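Local coordinates for metallo-beta-lactamase superfamily protein (Thermus thermophilus, PDB 2ZWR) that is a metallo-beta-lactamase superfamily member of undefined substrate that binds a pair of metal ions and probably works as a hydrolase, at residues A[27-32]-A[48-53]; A[11-16]-A[56-61]. All coordinates share one frame; numbering follows the deposited sequence.

Contact 1: residues A[27-32]-A[48-53]; sequences IDPGDE and LAILLT. With ZN (zinc ion), chain G.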
ATOM      1  N   ILE A  27      -0.806  -6.499   2.396  1.00  9.77           N
ATOM      2  CA  ILE A  27      -0.586  -5.081   2.092  1.00  8.80           C
ATOM      3  C   ILE A  27      -1.830  -4.418   1.490  1.00  8.56           C
ATOM      4  O   ILE A  27      -2.340  -4.871   0.462  1.00  8.32           O
ATOM      5  CB  ILE A  27       0.621  -4.901   1.116  1.00  8.90           C
ATOM      6  CG1 ILE A  27       1.908  -5.440   1.749  1.00  9.11           C
ATOM      7  CG2 ILE A  27       0.785  -3.435   0.669  1.00  8.59           C
ATOM      8  CD1 ILE A  27       3.124  -5.451   0.807  1.00  7.97           C
ATOM      9  N   ASP A  28      -2.289  -3.337   2.126  1.00  8.12           N
ATOM     10  CA  ASP A  28      -3.410  -2.498   1.643  1.00  7.84           C
ATOM     11  C   ASP A  28      -4.730  -3.257   1.327  1.00  8.16           C
ATOM     12  O   ASP A  28      -5.198  -3.238   0.173  1.00  8.33           O
ATOM     13  CB  ASP A  28      -3.004  -1.672   0.409  1.00  7.76           C
ATOM     14  CG  ASP A  28      -1.893  -0.668   0.683  1.00  8.10           C
ATOM     15  OD1 ASP A  28      -1.438  -0.540   1.837  1.00  8.91           O
ATOM     16  OD2 ASP A  28      -1.474   0.008  -0.286  1.00  7.55           O
ATOM     17  N   PRO A  29      -5.351  -3.897   2.341  1.00  7.76           N
ATOM     18  CA  PRO A  29      -6.661  -4.532   2.092  1.00  7.78           C
ATOM     19  C   PRO A  29      -7.759  -3.473   1.930  1.00  8.13           C
ATOM     20  O   PRO A  29      -8.377  -3.082   2.915  1.00  7.92           O
ATOM     21  CB  PRO A  29      -6.903  -5.348   3.367  1.00  7.28           C
ATOM     22  CG  PRO A  29      -6.093  -4.635   4.436  1.00  7.47           C
ATOM     23  CD  PRO A  29      -4.909  -4.042   3.743  1.00  7.28           C
ATOM     24  N   GLY A  30      -7.994  -3.037   0.691  1.00  8.35           N
ATOM     25  CA  GLY A  30      -8.794  -1.855   0.403  1.00  9.14           C
ATOM     26  C   GLY A  30     -10.306  -1.998   0.444  1.00 10.21           C
ATOM     27  O   GLY A  30     -11.027  -1.039   0.760  1.00 10.49           O
ATOM     28  N   ASP A  31     -10.786  -3.194   0.132  1.00 10.66           N
ATOM     29  CA  ASP A  31     -12.203  -3.452   0.037  1.00 11.79           C
ATOM     30  C   ASP A  31     -12.434  -4.936  -0.175  1.00 11.99           C
ATOM     31  O   ASP A  31     -11.480  -5.712  -0.314  1.00 11.29           O
ATOM     32  CB  ASP A  31     -12.787  -2.657  -1.142  1.00 12.59           C
ATOM     33  CG  ASP A  31     -14.258  -2.372  -0.982  1.00 13.82           C
ATOM     34  OD1 ASP A  31     -14.842  -2.768   0.041  1.00 17.36           O
ATOM     35  OD2 ASP A  31     -14.841  -1.763  -1.889  1.00 18.72           O
ATOM     36  N   GLU A  32     -13.707  -5.322  -0.170  1.00 12.77           N
ATOM     37  CA  GLU A  32     -14.133  -6.693  -0.503  1.00 13.57           C
ATOM     38  C   GLU A  32     -13.433  -7.741   0.369  1.00 13.48           C
ATOM     39  O   GLU A  32     -12.669  -8.567  -0.135  1.00 13.46           O
ATOM     40  CB  GLU A  32     -13.929  -6.998  -1.998  1.00 12.98           C
ATOM     41  CG  GLU A  32     -14.530  -5.962  -2.954  1.00 14.02           C
ATOM     42  CD  GLU A  32     -14.536  -6.421  -4.413  1.00 15.06           C
ATOM     43  OE1 GLU A  32     -15.264  -7.391  -4.746  1.00 18.98           O
ATOM     44  OE2 GLU A  32     -13.825  -5.816  -5.239  1.00 16.22           O
ATOM     45  N   LEU A  48      -0.086 -12.415   9.020  1.00 13.54           N
ATOM     46  CA  LEU A  48       0.228 -12.183  10.425  1.00 13.27           C
ATOM     47  C   LEU A  48       0.037 -10.719  10.810  1.00 12.80           C
ATOM     48  O   LEU A  48       0.042 -10.367  11.986  1.00 13.26           O
ATOM     49  CB  LEU A  48       1.674 -12.608  10.722  1.00 13.50           C
ATOM     50  CG  LEU A  48       1.993 -14.093  10.521  1.00 13.94           C
ATOM     51  CD1 LEU A  48       3.421 -14.396  10.928  1.00 14.96           C
ATOM     52  CD2 LEU A  48       0.994 -14.978  11.272  1.00 14.49           C
ATOM     53  N   ALA A  49      -0.126  -9.872   9.804  1.00 12.13           N
ATOM     54  CA  ALA A  49      -0.223  -8.442  10.003  1.00 11.36           C
ATOM     55  C   ALA A  49      -0.766  -7.786   8.744  1.00 10.62           C
ATOM     56  O   ALA A  49      -0.684  -8.347   7.654  1.00 10.79           O
ATOM     57  CB  ALA A  49       1.171  -7.859  10.354  1.00 11.25           C
ATOM     58  N   ILE A  50      -1.315  -6.590   8.913  1.00 10.30           N
ATOM     59  CA  ILE A  50      -1.699  -5.720   7.815  1.00  9.25           C
ATOM     60  C   ILE A  50      -0.658  -4.595   7.738  1.00  9.51           C
ATOM     61  O   ILE A  50      -0.358  -3.961   8.747  1.00  9.63           O
ATOM     62  CB  ILE A  50      -3.150  -5.161   8.010  1.00  9.35           C
ATOM     63  CG1 ILE A  50      -4.182  -6.288   7.797  1.00  9.06           C
ATOM     64  CG2 ILE A  50      -3.411  -3.957   7.072  1.00  8.05           C
ATOM     65  CD1 ILE A  50      -5.647  -5.945   8.124  1.00  8.73           C
ATOM     66  N   LEU A  51      -0.077  -4.393   6.550  1.00  9.44           N
ATOM     67  CA  LEU A  51       0.892  -3.315   6.303  1.00  9.05           C
ATOM     68  C   LEU A  51       0.247  -2.316   5.339  1.00  8.33           C
ATOM     69  O   LEU A  51      -0.279  -2.712   4.298  1.00  7.34           O
ATOM     70  CB  LEU A  51       2.193  -3.876   5.701  1.00  8.87           C
ATOM     71  CG  LEU A  51       3.347  -4.330   6.629  1.00 10.38           C
ATOM     72  CD1 LEU A  51       2.905  -5.213   7.796  1.00 10.03           C
ATOM     73  CD2 LEU A  51       4.471  -5.011   5.837  1.00  9.42           C
ATOM     74  N   LEU A  52       0.276  -1.033   5.701  1.00  7.78           N
ATOM     75  CA  LEU A  52      -0.351   0.013   4.878  1.00  7.73           C
ATOM     76  C   LEU A  52       0.649   0.997   4.274  1.00  7.54           C
ATOM     77  O   LEU A  52       1.375   1.671   5.006  1.00  7.25           O
ATOM     78  CB  LEU A  52      -1.439   0.766   5.669  1.00  6.50           C
ATOM     79  CG  LEU A  52      -2.587  -0.053   6.282  1.00  7.31           C
ATOM     80  CD1 LEU A  52      -3.471   0.853   7.144  1.00  8.02           C
ATOM     81  CD2 LEU A  52      -3.422  -0.783   5.216  1.00  5.60           C
ATOM     82  N   THR A  53       0.670   1.066   2.937  1.00  7.93           N
ATOM     83  CA  THR A  53       1.474   2.060   2.219  1.00  7.89           C
ATOM     84  C   THR A  53       0.974   3.440   2.568  1.00  8.29           C
ATOM     85  O   THR A  53       1.767   4.356   2.767  1.00  8.48           O
ATOM     86  CB  THR A  53       1.444   1.891   0.667  1.00  8.34           C
ATOM     87  OG1 THR A  53       0.112   2.126   0.176  1.00  5.94           O
ATOM     88  CG2 THR A  53       1.970   0.509   0.232  1.00  6.47           C
TER
HETATM   89 ZN    ZN G 212     -16.985  -2.599   0.066  1.00 35.97          ZN
HETATM   90  O   HOH W   1     -17.277  -3.013  -1.964  1.00 18.88           O
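In the mixed sheet of the metallo-beta-lactamase fold, Ile-27 at the end of strand 23-27 pairs in parallel with Leu-51 of strand 50-51, and the chain then turns through Asp-28 to hold Thr-53, the residue just before metal ligand His-54. Ile-27 and Leu-51 form this parallel bridge with their CA atoms 4.8 Å apart. Leu-51 O serves two consecutive residues of the neighbouring segment: it accepts the amide of Asp-28 (N to O 3.0 Å, N-H...O 157°) and receives a CA-H...O contact from Ile-27, with CA 3.3 Å from the oxygen.

Beyond the bridge the side chain of Asp-28 replaces backbone pairing. With CG anti to the carbonyl carbon (chi1 -63°), the carboxylate swings over to Thr-53 and meets it with both oxygens. OD1 accepts Thr-53 N at 2.9 Å (158° at the hydrogen), while OD2 accepts the hydroxyl OG1 of Thr-53 at 2.7 Å. Each oxygen uses its syn lone pair, so one residue grips the carboxylate from two points and restrains its rotation.

Pro-29 supplies the apolar part. Its CD lies 3.7 Å from Ile-50 CG2 and 3.9 Å from Leu-52 CD2, so one ring corner sits against two branched side chains of segment 48-53. Farther along, Asp-31 OD1 binds a separate zinc ion at 2.1 Å, well clear of 48-53.

All touching residues are buried. Ile-27 also pairs with Tyr-16 of strand 13-20, and on the other side Leu-51 touches Tyr-75, and Leu-52 touches Val-74 and Leu-76, of strand 74-76. Helix 63-70 packs on Pro-29 through Val-63 and Leu-66, while segment 27-32 leads straight into helix 33-43.

Contact 2: residues A[11-16]-A[56-61]; sequences LQENAY and HFDHVG. With ZN (zinc ion), chain C; ZN (zinc ion), chain D.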
ATOM      1  N   LEU A  11     -12.615   1.601  -6.812  1.00 13.54           N
ATOM      2  CA  LEU A  11     -11.450   2.380  -7.217  1.00 14.67           C
ATOM      3  C   LEU A  11     -10.327   1.460  -7.709  1.00 14.49           C
ATOM      4  O   LEU A  11      -9.221   1.914  -7.983  1.00 14.26           O
ATOM      5  CB  LEU A  11     -10.976   3.317  -6.089  1.00 14.92           C
ATOM      6  CG  LEU A  11     -11.661   4.691  -5.886  1.00 17.18           C
ATOM      7  CD1 LEU A  11     -11.772   5.481  -7.200  1.00 20.67           C
ATOM      8  CD2 LEU A  11     -13.034   4.584  -5.240  1.00 18.27           C
ATOM      9  N   GLN A  12     -10.637   0.170  -7.822  1.00 14.43           N
ATOM     10  CA  GLN A  12      -9.735  -0.811  -8.416  1.00 15.52           C
ATOM     11  C   GLN A  12      -8.316  -0.731  -7.826  1.00 14.39           C
ATOM     12  O   GLN A  12      -7.330  -0.468  -8.529  1.00 14.10           O
ATOM     13  CB  GLN A  12      -9.747  -0.671  -9.941  1.00 15.09           C
ATOM     14  CG  GLN A  12     -11.073  -1.132 -10.554  1.00 18.23           C
ATOM     15  CD  GLN A  12     -11.137  -0.948 -12.054  1.00 18.87           C
ATOM     16  OE1 GLN A  12     -10.598   0.019 -12.608  1.00 24.48           O
ATOM     17  NE2 GLN A  12     -11.816  -1.869 -12.725  1.00 23.35           N
ATOM     18  N   GLU A  13      -8.250  -0.941  -6.515  1.00 13.43           N
ATOM     19  CA  GLU A  13      -7.019  -0.828  -5.762  1.00 12.68           C
ATOM     20  C   GLU A  13      -6.389  -2.212  -5.654  1.00 12.34           C
ATOM     21  O   GLU A  13      -7.117  -3.208  -5.578  1.00 12.33           O
ATOM     22  CB  GLU A  13      -7.330  -0.234  -4.380  1.00 12.85           C
ATOM     23  CG  GLU A  13      -6.161  -0.176  -3.388  1.00 12.18           C
ATOM     24  CD  GLU A  13      -6.104  -1.381  -2.451  1.00 12.04           C
ATOM     25  OE1 GLU A  13      -7.021  -2.226  -2.478  1.00 11.40           O
ATOM     26  OE2 GLU A  13      -5.125  -1.494  -1.689  1.00 11.97           O
ATOM     27  N   ASN A  14      -5.055  -2.279  -5.655  1.00 11.56           N
ATOM     28  CA  ASN A  14      -4.340  -3.559  -5.522  1.00 11.54           C
ATOM     29  C   ASN A  14      -3.865  -3.873  -4.090  1.00 11.27           C
ATOM     30  O   ASN A  14      -3.015  -3.151  -3.524  1.00 11.08           O
ATOM     31  CB  ASN A  14      -3.119  -3.636  -6.467  1.00 11.39           C
ATOM     32  CG  ASN A  14      -3.456  -3.331  -7.933  1.00 12.84           C
ATOM     33  OD1 ASN A  14      -2.649  -2.714  -8.636  1.00 13.62           O
ATOM     34  ND2 ASN A  14      -4.623  -3.773  -8.400  1.00 11.62           N
ATOM     35  N   ALA A  15      -4.398  -4.961  -3.530  1.00 10.37           N
ATOM     36  CA  ALA A  15      -3.883  -5.564  -2.303  1.00 10.48           C
ATOM     37  C   ALA A  15      -2.847  -6.634  -2.645  1.00 10.38           C
ATOM     38  O   ALA A  15      -2.881  -7.206  -3.731  1.00 10.70           O
ATOM     39  CB  ALA A  15      -5.015  -6.185  -1.487  1.00  9.94           C
ATOM     40  N   TYR A  16      -1.928  -6.900  -1.723  1.00  9.57           N
ATOM     41  CA  TYR A  16      -0.913  -7.922  -1.941  1.00  9.36           C
ATOM     42  C   TYR A  16      -0.807  -8.805  -0.719  1.00  9.48           C
ATOM     43  O   TYR A  16      -0.527  -8.318   0.380  1.00  9.61           O
ATOM     44  CB  TYR A  16       0.462  -7.300  -2.293  1.00  8.98           C
ATOM     45  CG  TYR A  16       0.441  -6.484  -3.578  1.00  8.92           C
ATOM     46  CD1 TYR A  16       0.653  -7.089  -4.822  1.00  8.65           C
ATOM     47  CD2 TYR A  16       0.169  -5.117  -3.552  1.00  7.87           C
ATOM     48  CE1 TYR A  16       0.600  -6.343  -6.015  1.00  8.66           C
ATOM     49  CE2 TYR A  16       0.114  -4.367  -4.738  1.00  9.29           C
ATOM     50  CZ  TYR A  16       0.332  -4.990  -5.960  1.00  8.94           C
ATOM     51  OH  TYR A  16       0.286  -4.248  -7.125  1.00  9.76           O
ATOM     52  N   HIS A  56      -5.462   6.436   2.466  1.00  9.68           N
ATOM     53  CA  HIS A  56      -6.640   6.740   1.663  1.00  8.98           C
ATOM     54  C   HIS A  56      -7.643   5.586   1.784  1.00  8.77           C
ATOM     55  O   HIS A  56      -7.253   4.406   1.888  1.00  8.44           O
ATOM     56  CB  HIS A  56      -6.289   6.985   0.208  1.00  8.42           C
ATOM     57  CG  HIS A  56      -5.593   8.280  -0.020  1.00  8.98           C
ATOM     58  ND1 HIS A  56      -4.713   8.473  -1.064  1.00  9.02           N
ATOM     59  CD2 HIS A  56      -5.625   9.444   0.673  1.00  6.65           C
ATOM     60  CE1 HIS A  56      -4.244   9.709  -1.013  1.00  7.67           C
ATOM     61  NE2 HIS A  56      -4.780  10.314   0.030  1.00  9.80           N
ATOM     62  N   PHE A  57      -8.924   5.940   1.781  1.00  8.49           N
ATOM     63  CA  PHE A  57     -10.001   4.981   2.022  1.00  8.77           C
ATOM     64  C   PHE A  57     -10.002   3.754   1.106  1.00  8.88           C
ATOM     65  O   PHE A  57     -10.448   2.677   1.523  1.00  9.89           O
ATOM     66  CB  PHE A  57     -11.375   5.673   2.037  1.00  8.81           C
ATOM     67  CG  PHE A  57     -11.887   6.112   0.669  1.00  8.67           C
ATOM     68  CD1 PHE A  57     -11.818   7.450   0.288  1.00  8.54           C
ATOM     69  CD2 PHE A  57     -12.496   5.202  -0.202  1.00  9.76           C
ATOM     70  CE1 PHE A  57     -12.308   7.882  -0.958  1.00  9.57           C
ATOM     71  CE2 PHE A  57     -12.993   5.620  -1.456  1.00  9.17           C
ATOM     72  CZ  PHE A  57     -12.896   6.963  -1.830  1.00  8.86           C
ATOM     73  N   ASP A  58      -9.512   3.905  -0.128  1.00  8.61           N
ATOM     74  CA  ASP A  58      -9.460   2.772  -1.064  1.00  8.55           C
ATOM     75  C   ASP A  58      -8.385   1.745  -0.704  1.00  8.24           C
ATOM     76  O   ASP A  58      -8.309   0.679  -1.320  1.00  8.33           O
ATOM     77  CB  ASP A  58      -9.332   3.246  -2.529  1.00  8.57           C
ATOM     78  CG  ASP A  58      -8.108   4.130  -2.766  1.00  9.28           C
ATOM     79  OD1 ASP A  58      -7.879   5.083  -1.997  1.00  9.88           O
ATOM     80  OD2 ASP A  58      -7.371   3.869  -3.733  1.00  8.41           O
ATOM     81  N   HIS A  59      -7.573   2.052   0.306  1.00  8.13           N
ATOM     82  CA  HIS A  59      -6.518   1.142   0.753  1.00  8.21           C
ATOM     83  C   HIS A  59      -6.816   0.494   2.107  1.00  8.45           C
ATOM     84  O   HIS A  59      -6.099  -0.415   2.531  1.00  8.35           O
ATOM     85  CB  HIS A  59      -5.153   1.861   0.746  1.00  8.02           C
ATOM     86  CG  HIS A  59      -4.681   2.212  -0.634  1.00  7.63           C
ATOM     87  ND1 HIS A  59      -3.694   1.505  -1.290  1.00  7.08           N
ATOM     88  CD2 HIS A  59      -5.106   3.156  -1.504  1.00  7.61           C
ATOM     89  CE1 HIS A  59      -3.523   2.007  -2.498  1.00  6.95           C
ATOM     90  NE2 HIS A  59      -4.375   3.004  -2.658  1.00  7.83           N
ATOM     91  N   VAL A  60      -7.882   0.946   2.774  1.00  8.89           N
ATOM     92  CA  VAL A  60      -8.156   0.535   4.174  1.00  8.74           C
ATOM     93  C   VAL A  60      -9.592   0.039   4.437  1.00  9.21           C
ATOM     94  O   VAL A  60      -9.945  -0.284   5.578  1.00  9.67           O
ATOM     95  CB  VAL A  60      -7.798   1.672   5.195  1.00  8.99           C
ATOM     96  CG1 VAL A  60      -6.314   2.084   5.082  1.00  7.94           C
ATOM     97  CG2 VAL A  60      -8.722   2.890   5.010  1.00  7.02           C
ATOM     98  N   GLY A  61     -10.409  -0.046   3.390  1.00  9.75           N
ATOM     99  CA  GLY A  61     -11.821  -0.425   3.533  1.00  9.69           C
ATOM    100  C   GLY A  61     -12.130  -1.838   4.030  1.00 10.34           C
ATOM    101  O   GLY A  61     -13.268  -2.112   4.437  1.00 10.44           O
TER
HETATM  102 ZN    ZN C 208      -5.134   4.362  -4.087  1.00 11.99          ZN
HETATM  103 ZN    ZN D 209      -3.983   6.988  -2.452  1.00 11.09          ZN
HETATM  104  O   HOH W   2      -5.628   6.000  -3.240  1.00 14.02           O
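Glu-13, Asp-58 and Leu-11 bury the most surface here, and the closest approach of Glu-13 is by CG. This CG, anti to the backbone N (chi1 174°), comes down over one face of the His-59 ring: CG is 3.6 Å from the ring centroid and 12° off the normal, a CH-pi contact. The same CG of Glu-13 also presses on Asp-58 O at 3.1 Å. A bend at chi2 carries the carboxylate past the imidazole, its plane 76° from the ring; OE2 of Glu-13 is 3.3 Å from His-59 ND1 but badly angled, and that nitrogen bonds instead to Asp-28.

Leu-11, at the exposed margin, adds two apolar touches. Its CB meets Asp-58 CB at 3.9 Å, and its CD2 reaches Phe-57 CE2 obliquely, also at 3.9 Å.

Asp-58 OD2 lies 2.3 Å and His-59 NE2 2.1 Å from the same zinc ion, which Asp-144 and His-184 also bind. A water shared with the second zinc, held by His-54, His-56, His-125 and Asp-144, donates to Asp-58 OD1. Segment 11-16 thus meets the metal-binding loop by packing, ligating no metal in this site, while Gln-12 O holds His-184 ND1, a second-shell link.

How the contacts relate
The two contacts lie 8 Å apart between centres and meet directly, with contact 1 nested in the chain loop that contact 2 closes. Strands 13-20 and 23-27 join them, Ile-27 N lying 2.7 Å from Tyr-16 O in a probable hydrogen bond. A direct link is Asp-28 OD2 to His-59 ND1, 2.9 Å and probably a hydrogen bond: the carboxylate fixed by Thr-53 in contact 1 probably helps orient the imidazole that binds zinc in contact 2, a second-shell role. Segment 56-61 supplies ligands to the dinuclear site, whose bridging water is 1.9 and 2.1 Å from the two zinc ions, while 27-32, 48-53 and 11-16 probably support it from behind those ligands.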